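Local structure of hypothetical conserved protein (Geobacillus kaustophilus, 2QYH) at residues D[62-66]-D[67-71]; D[103-106]-D[107-110]. The protein is of unknown function but belongs to the haloacid dehalogenase-like hydrolases and may be a magnesium-binding phosphatase. All coordinates share one frame; numbering follows the deposited sequence.

Interaction 1: residues D[62-66]-D[67-71]; sequences FVSFN and GQYVV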
loop_
_atom_site.group_PDB
_atom_site.type_symbol
_atom_site.label_atom_id
_atom_site.label_comp_id
_atom_site.label_asym_id
_atom_site.label_seq_id
_atom_site.Cartn_x
_atom_site.Cartn_y
_atom_site.Cartn_z
ATOM N N PHE D 62 4.645 -6.763 13.473
ATOM C CA PHE D 62 4.706 -7.812 12.474
ATOM C C PHE D 62 6.027 -8.555 12.399
ATOM O O PHE D 62 7.046 -8.119 12.931
ATOM C CB PHE D 62 4.402 -7.225 11.093
ATOM C CG PHE D 62 5.285 -6.049 10.711
ATOM C CD1 PHE D 62 4.859 -4.737 10.928
ATOM C CD2 PHE D 62 6.539 -6.255 10.136
ATOM C CE1 PHE D 62 5.668 -3.647 10.575
ATOM C CE2 PHE D 62 7.359 -5.169 9.780
ATOM C CZ PHE D 62 6.918 -3.861 10.001
ATOM N N VAL D 63 5.969 -9.700 11.732
ATOM C CA VAL D 63 7.117 -10.544 11.478
ATOM C C VAL D 63 7.187 -10.520 9.957
ATOM O O VAL D 63 6.314 -11.077 9.286
ATOM C CB VAL D 63 6.882 -12.006 11.918
ATOM C CG1 VAL D 63 8.029 -12.888 11.409
ATOM C CG2 VAL D 63 6.790 -12.101 13.427
ATOM N N SER D 64 8.198 -9.853 9.412
ATOM C CA SER D 64 8.357 -9.781 7.962
ATOM C C SER D 64 9.639 -10.494 7.535
ATOM O O SER D 64 10.408 -10.951 8.376
ATOM C CB SER D 64 8.398 -8.324 7.508
ATOM O OG SER D 64 9.556 -7.667 7.989
ATOM N N PHE D 65 9.854 -10.593 6.227
ATOM C CA PHE D 65 11.037 -11.256 5.675
ATOM C C PHE D 65 11.249 -12.646 6.275
ATOM O O PHE D 65 12.362 -12.992 6.670
ATOM C CB PHE D 65 12.299 -10.412 5.926
ATOM C CG PHE D 65 12.436 -9.209 5.025
ATOM C CD1 PHE D 65 12.409 -9.345 3.638
ATOM C CD2 PHE D 65 12.669 -7.947 5.567
ATOM C CE1 PHE D 65 12.621 -8.239 2.797
ATOM C CE2 PHE D 65 12.880 -6.839 4.737
ATOM C CZ PHE D 65 12.857 -6.988 3.348
ATOM N N ASN D 66 10.183 -13.439 6.344
ATOM C CA ASN D 66 10.264 -14.790 6.901
ATOM C C ASN D 66 11.031 -14.852 8.216
ATOM O O ASN D 66 11.829 -15.761 8.427
ATOM C CB ASN D 66 10.930 -15.761 5.920
ATOM C CG ASN D 66 10.174 -15.888 4.617
ATOM O OD1 ASN D 66 10.410 -15.130 3.681
ATOM N ND2 ASN D 66 9.248 -16.842 4.554
ATOM N N GLY D 67 10.801 -13.869 9.081
ATOM C CA GLY D 67 11.441 -13.850 10.381
ATOM C C GLY D 67 12.683 -12.996 10.575
ATOM O O GLY D 67 13.112 -12.810 11.709
ATOM N N GLN D 68 13.256 -12.460 9.503
ATOM C CA GLN D 68 14.475 -11.665 9.627
ATOM C C GLN D 68 14.331 -10.205 10.040
ATOM O O GLN D 68 15.333 -9.539 10.290
ATOM C CB GLN D 68 15.283 -11.759 8.334
ATOM C CG GLN D 68 16.153 -13.004 8.291
ATOM C CD GLN D 68 15.373 -14.258 8.616
ATOM O OE1 GLN D 68 14.622 -14.765 7.789
ATOM N NE2 GLN D 68 15.534 -14.755 9.831
ATOM N N TYR D 69 13.098 -9.716 10.120
ATOM C CA TYR D 69 12.827 -8.336 10.518
ATOM C C TYR D 69 11.486 -8.322 11.253
ATOM O O TYR D 69 10.432 -8.467 10.638
ATOM C CB TYR D 69 12.758 -7.433 9.288
ATOM C CG TYR D 69 12.746 -5.959 9.606
ATOM C CD1 TYR D 69 13.887 -5.317 10.090
ATOM C CD2 TYR D 69 11.596 -5.205 9.421
ATOM C CE1 TYR D 69 13.877 -3.948 10.383
ATOM C CE2 TYR D 69 11.571 -3.844 9.710
ATOM C CZ TYR D 69 12.711 -3.220 10.189
ATOM O OH TYR D 69 12.666 -1.871 10.473
ATOM N N VAL D 70 11.543 -8.152 12.571
ATOM C CA VAL D 70 10.351 -8.171 13.406
ATOM C C VAL D 70 10.122 -6.852 14.124
ATOM O O VAL D 70 10.996 -6.364 14.836
ATOM C CB VAL D 70 10.468 -9.291 14.450
ATOM C CG1 VAL D 70 9.165 -9.422 15.239
ATOM C CG2 VAL D 70 10.838 -10.596 13.754
ATOM N N VAL D 71 8.932 -6.287 13.954
ATOM C CA VAL D 71 8.598 -5.009 14.569
ATOM C C VAL D 71 7.442 -5.116 15.564
ATOM O O VAL D 71 6.461 -5.811 15.312
ATOM C CB VAL D 71 8.201 -3.970 13.480
ATOM C CG1 VAL D 71 7.854 -2.640 14.130
ATOM C CG2 VAL D 71 9.323 -3.809 12.471
#

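Interaction 2: residues D[103-106]-D[107-110]; sequences FMDA and EKMR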
loop_
_atom_site.group_PDB
_atom_site.type_symbol
_atom_site.label_atom_id
_atom_site.label_comp_id
_atom_site.label_asym_id
_atom_site.label_seq_id
_atom_site.Cartn_x
_atom_site.Cartn_y
_atom_site.Cartn_z
ATOM N N PHE D 103 18.382 -7.084 -4.019
ATOM C CA PHE D 103 18.651 -6.923 -2.594
ATOM C C PHE D 103 17.494 -6.181 -1.942
ATOM O O PHE D 103 17.083 -5.124 -2.420
ATOM C CB PHE D 103 19.946 -6.142 -2.403
ATOM C CG PHE D 103 21.065 -6.642 -3.251
ATOM C CD1 PHE D 103 21.614 -7.901 -3.029
ATOM C CD2 PHE D 103 21.545 -5.873 -4.308
ATOM C CE1 PHE D 103 22.626 -8.394 -3.857
ATOM C CE2 PHE D 103 22.555 -6.352 -5.141
ATOM C CZ PHE D 103 23.096 -7.618 -4.915
HETATM N N MSE D 104 16.984 -6.743 -0.847
HETATM C CA MSE D 104 15.851 -6.174 -0.121
HETATM C C MSE D 104 16.122 -5.823 1.340
HETATM O O MSE D 104 16.717 -6.609 2.082
HETATM C CB MSE D 104 14.688 -7.157 -0.143
HETATM C CG MSE D 104 14.315 -7.672 -1.502
HETATM SE SE MSE D 104 13.191 -9.233 -1.329
HETATM C CE MSE D 104 11.560 -8.383 -0.739
ATOM N N ASP D 105 15.697 -4.631 1.748
ATOM C CA ASP D 105 15.816 -4.234 3.144
ATOM C C ASP D 105 14.419 -3.783 3.554
ATOM O O ASP D 105 13.469 -3.996 2.810
ATOM C CB ASP D 105 16.881 -3.140 3.360
ATOM C CG ASP D 105 16.516 -1.806 2.748
ATOM O OD1 ASP D 105 15.392 -1.640 2.233
ATOM O OD2 ASP D 105 17.382 -0.906 2.800
ATOM N N ALA D 106 14.274 -3.172 4.718
ATOM C CA ALA D 106 12.955 -2.768 5.172
ATOM C C ALA D 106 12.290 -1.636 4.385
ATOM O O ALA D 106 11.059 -1.582 4.295
ATOM C CB ALA D 106 13.014 -2.412 6.645
ATOM N N GLU D 107 13.088 -0.741 3.810
ATOM C CA GLU D 107 12.533 0.391 3.067
ATOM C C GLU D 107 12.421 0.179 1.572
ATOM O O GLU D 107 11.390 0.480 0.970
ATOM C CB GLU D 107 13.367 1.660 3.297
ATOM C CG GLU D 107 13.247 2.303 4.666
ATOM C CD GLU D 107 13.788 1.432 5.781
ATOM O OE1 GLU D 107 14.919 0.912 5.637
ATOM O OE2 GLU D 107 13.087 1.275 6.805
ATOM N N LYS D 108 13.481 -0.335 0.963
ATOM C CA LYS D 108 13.465 -0.502 -0.476
ATOM C C LYS D 108 14.048 -1.793 -1.021
ATOM O O LYS D 108 14.417 -2.711 -0.289
ATOM C CB LYS D 108 14.172 0.689 -1.135
ATOM C CG LYS D 108 15.654 0.768 -0.813
ATOM C CD LYS D 108 16.303 1.967 -1.464
ATOM C CE LYS D 108 16.034 3.240 -0.690
ATOM N NZ LYS D 108 16.728 3.212 0.619
HETATM N N MSE D 109 14.163 -1.810 -2.340
HETATM C CA MSE D 109 14.629 -2.960 -3.075
HETATM C C MSE D 109 15.558 -2.504 -4.214
HETATM O O MSE D 109 15.325 -1.462 -4.832
HETATM C CB MSE D 109 13.386 -3.633 -3.622
HETATM C CG MSE D 109 13.516 -5.036 -4.060
HETATM SE SE MSE D 109 11.762 -5.544 -4.626
HETATM C CE MSE D 109 11.557 -7.112 -3.547
ATOM N N ARG D 110 16.603 -3.286 -4.484
ATOM C CA ARG D 110 17.556 -2.960 -5.547
ATOM C C ARG D 110 17.987 -4.180 -6.361
ATOM O O ARG D 110 18.178 -5.272 -5.823
ATOM C CB ARG D 110 18.796 -2.277 -4.960
ATOM C CG ARG D 110 18.540 -0.888 -4.412
ATOM C CD ARG D 110 18.120 0.062 -5.521
ATOM N NE ARG D 110 17.861 1.418 -5.038
ATOM C CZ ARG D 110 16.657 1.894 -4.731
ATOM N NH1 ARG D 110 15.579 1.124 -4.854
ATOM N NH2 ARG D 110 16.528 3.148 -4.313
HETATM O O HOH W 1 16.225 -1.594 6.396
HETATM O O HOH W 2 9.792 0.315 6.519
#

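Interaction 1: residues D[62-66]-D[67-71]
F62 and V71 close the tight end of this reversal, where ring packing and backbone pairing reinforce one another. F62 N reaches V71 O at 2.8 Å, and V71 N returns to F62 O at the same 2.8 Å. With CG set between the backbone N and the carbonyl carbon (chi1 55°), the ring leans over its neighbour, and V71 CB lies over one face, 3.9 Å from the centroid and 18° off the normal, a CH-pi contact. With an alanine at F62, V71 would probably lose its aromatic cover, and F50 its edge-to-face partner. At the next hydrogen-bonded pair, S64 grips Y69 O twice, through N and through OG, each at 2.9 Å and from opposite faces of the carbonyl plane. That hydroxyl also lies in plane at the edges of the F62 and Y69 rings. On the other face of the sheet V63 and V70 run side by side, CG2 to CG1 at 4.0 Å, covered by helix 184-195. The packing thins toward the turn. F65 still meets Y69 CB with CD2 at its ring edge, but N66 leads its side chain away from the partner strand and is partly exposed. The turn is held mainly by backbone: Q68 N bonds to F65 O at 3.0 Å, approaching from above the carbonyl plane, while G67 N makes a weak bond to S64 O. A CB on G67 would collide with N66 O. The whole is an antiparallel beta hairpin with a four-residue connection, 65-68, its strand 62-64 running parallel to strand 38-42 in the Rossmann-like sheet of a HAD core.

Interaction 2: residues D[103-106]-D[107-110]
M104 and M109, both selenomethionines, lie side by side across a short beta hairpin at the edge of the antiparallel five-stranded sheet. They form its non-hydrogen-bonded pair and point the same way, CG to CG at 3.8 Å, against L147 of the adjoining strand 145-148. On the opposite face of the sheet, F103 and R110 make the hydrogen-bonded pair: R110 N meets F103 O at 2.8 Å in the carbonyl plane, and F103 N answers to R110 O. The two side chains part from there, the F103 ring packing on helix 84-96 and meeting the ring of Y138, while R110 leads away from the strand beside it. At the turn the main orientation is a crossing. D105 and E107 stand at about a right angle, their carboxylate planes 63° apart, with D105 OD2 and E107 OE1 4.2 Å from each other. Such a pairing of like charges would probably be unfavourable alone, but K108 NZ lies near, and it and D105 OD2 both bond to Y137 OH. D105 is folded back over the turn because CG sits between its backbone N and carbonyl carbon (chi1 68°). This brings OD1 to K108 N at 2.6 Å, met nearly along the carboxylate C-O axis, and to E107 N in a weak Asx-turn bond. The backbone closes the same loop as D105 N binds K108 O at 3.1 Å. One water links A106 N to E107 OE1; a second joins A106 O, and weakly E107 OE2. K55 of the second subunit takes E107 O through its NZ. Just before the outer strand, K108 CD lies over one face of the R110 guanidinium, toward its rim, and R110 NH1 bonds to M109 O at 2.6 Å.

Overall arrangement
Interaction 1 comes first along the chain and interaction 2 follows after strand 75-79 and helix 84-96, yet their centres are only 13 Å apart. Each is a beta hairpin, but they belong to different sheets: residues 62-71 to the mixed eight-stranded sheet, residues 103-110 to the edge of the antiparallel five-stranded one, which probably represents the cap typical of Cof-type HAD proteins. The turns face each other across that junction, where Y69 CZ packs on A106 CB at 3.6 Å. Together the hairpins thus probably form part of the seam between core and cap, the region where HAD enzymes generally enclose substrate.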